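Local coordinates for protein bacterioferritin (Rhodobacter capsulatus, PDB 1JGC) that probably stores iron, oxidising Fe(2+) with dioxygen and laying down the ferric mineral inside a hollow shell of 24 subunits that carries heme b, at residues Phe10-Leu15 against Ala60-Leu65. Sequence-based numbering, arbitrary orientation.
Sequences FLNAAL and ARILFL
Leu11 and Ile62 meet where helix 5-34 packs against helix 38-64, the antiparallel first pair of the ferritin four-helix bundle. The two short segments run at 157° to each other with their axes 10.1 Å apart, and no hydrogen bond joins them; the contact is mostly aliphatic, with one methyl set against an amide. Leu11 CB lies 3.5 Å from Ile62 CG1, and CD1 of the same leucine reaches farther across, 3.9 Å from Arg61 CG and 3.8 Å from CD1 of Leu65, just past the helix end. Phe120 of helix 114-144 also touches Leu11. Ile62 has CG1 anti to its carbonyl carbon (chi1 -74°), and the extended chi2 carries CD1 on toward helix 5-34. The Ile62 and Asn12 side chains cross at about a right angle, with Ile62 CD1 3.7 Å from Asn12 OD1. With only an alanine at Ile62, Leu11 CB would probably lose its nearest neighbour across the helices and the Asn12 amide the methyl packed against it.

That amide is engaged at both ends by the chain that follows helix 38-64, OD1 accepting from Asn70 N and ND2 donating to His68 O. The polar end of Arg61 serves other partners: NH2 pairs with Asp113 OD1, NH1 with Glu128 OE1 of a second subunit, and NE hydrogen-bonds Ser116 OG. Two carboxylates are thus likely to offset the charge of this buried arginine. Over one face of its guanidinium, offset toward the rim, sits Leu65 CD2.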
# COMPACT_ATOMS: atom_id res chain seq x y z
N PHE A 10 24.68 46.72 -26.61
CA PHE A 10 24.43 45.49 -27.33
C PHE A 10 23.35 44.66 -26.64
O PHE A 10 22.46 44.13 -27.31
CB PHE A 10 25.72 44.68 -27.45
CG PHE A 10 26.51 44.97 -28.71
CD1 PHE A 10 25.94 44.78 -29.96
CD2 PHE A 10 27.83 45.41 -28.63
CE1 PHE A 10 26.68 45.02 -31.13
CE2 PHE A 10 28.58 45.65 -29.79
CZ PHE A 10 27.99 45.45 -31.04
N LEU A 11 23.43 44.55 -25.32
CA LEU A 11 22.45 43.79 -24.55
C LEU A 11 21.04 44.37 -24.75
O LEU A 11 20.07 43.63 -24.93
CB LEU A 11 22.82 43.78 -23.06
CG LEU A 11 24.03 42.91 -22.72
CD1 LEU A 11 24.50 43.18 -21.29
CD2 LEU A 11 23.66 41.44 -22.92
N ASN A 12 20.93 45.70 -24.72
CA ASN A 12 19.64 46.35 -24.91
C ASN A 12 19.12 46.14 -26.34
O ASN A 12 17.92 46.12 -26.57
CB ASN A 12 19.73 47.84 -24.60
CG ASN A 12 19.20 48.17 -23.23
OD1 ASN A 12 18.08 47.78 -22.87
ND2 ASN A 12 19.99 48.89 -22.45
N ALA A 13 20.04 46.01 -27.29
CA ALA A 13 19.61 45.79 -28.66
C ALA A 13 19.11 44.35 -28.77
O ALA A 13 18.10 44.08 -29.41
CB ALA A 13 20.77 46.04 -29.63
N ALA A 14 19.83 43.43 -28.14
CA ALA A 14 19.44 42.04 -28.16
C ALA A 14 18.07 41.90 -27.48
O ALA A 14 17.22 41.13 -27.92
CB ALA A 14 20.48 41.20 -27.44
N LEU A 15 17.86 42.66 -26.41
CA LEU A 15 16.60 42.64 -25.68
C LEU A 15 15.46 43.07 -26.60
O LEU A 15 14.41 42.43 -26.65
CB LEU A 15 16.67 43.58 -24.47
CG LEU A 15 15.35 43.84 -23.76
CD1 LEU A 15 14.71 42.53 -23.30
CD2 LEU A 15 15.61 44.76 -22.58
N ALA A 60 18.34 40.85 -16.65
CA ALA A 60 19.08 40.64 -15.40
C ALA A 60 20.56 40.98 -15.56
O ALA A 60 21.17 41.58 -14.68
CB ALA A 60 18.92 39.20 -14.92
N ARG A 61 21.13 40.60 -16.69
CA ARG A 61 22.53 40.87 -16.93
C ARG A 61 22.75 42.37 -17.05
O ARG A 61 23.76 42.90 -16.60
CB ARG A 61 23.00 40.17 -18.20
CG ARG A 61 24.45 40.39 -18.54
CD ARG A 61 25.37 39.83 -17.47
NE ARG A 61 26.77 40.04 -17.83
CZ ARG A 61 27.80 39.75 -17.04
NH1 ARG A 61 27.58 39.23 -15.83
NH2 ARG A 61 29.04 39.99 -17.44
N ILE A 62 21.80 43.06 -17.67
CA ILE A 62 21.91 44.50 -17.83
C ILE A 62 21.90 45.20 -16.47
O ILE A 62 22.72 46.07 -16.21
CB ILE A 62 20.76 45.05 -18.69
CG1 ILE A 62 20.99 44.69 -20.16
CG2 ILE A 62 20.64 46.56 -18.50
CD1 ILE A 62 19.86 45.11 -21.09
N LEU A 63 20.99 44.80 -15.60
CA LEU A 63 20.91 45.42 -14.28
C LEU A 63 22.19 45.17 -13.49
O LEU A 63 22.69 46.05 -12.81
CB LEU A 63 19.70 44.90 -13.51
CG LEU A 63 18.34 45.41 -14.00
CD1 LEU A 63 17.24 44.73 -13.20
CD2 LEU A 63 18.27 46.91 -13.84
N PHE A 64 22.71 43.95 -13.58
CA PHE A 64 23.93 43.62 -12.87
C PHE A 64 25.09 44.52 -13.32
O PHE A 64 25.90 44.94 -12.50
CB PHE A 64 24.30 42.16 -13.10
CG PHE A 64 25.63 41.78 -12.55
CD1 PHE A 64 25.87 41.84 -11.18
CD2 PHE A 64 26.66 41.38 -13.39
CE1 PHE A 64 27.12 41.51 -10.67
CE2 PHE A 64 27.91 41.04 -12.88
CZ PHE A 64 28.14 41.11 -11.52
N LEU A 65 25.17 44.78 -14.63
CA LEU A 65 26.21 45.64 -15.18
C LEU A 65 25.86 47.09 -14.94
O LEU A 65 26.49 47.99 -15.49
CB LEU A 65 26.37 45.40 -16.68
CG LEU A 65 26.91 44.02 -17.10
CD1 LEU A 65 27.07 43.96 -18.62
CD2 LEU A 65 28.24 43.75 -16.41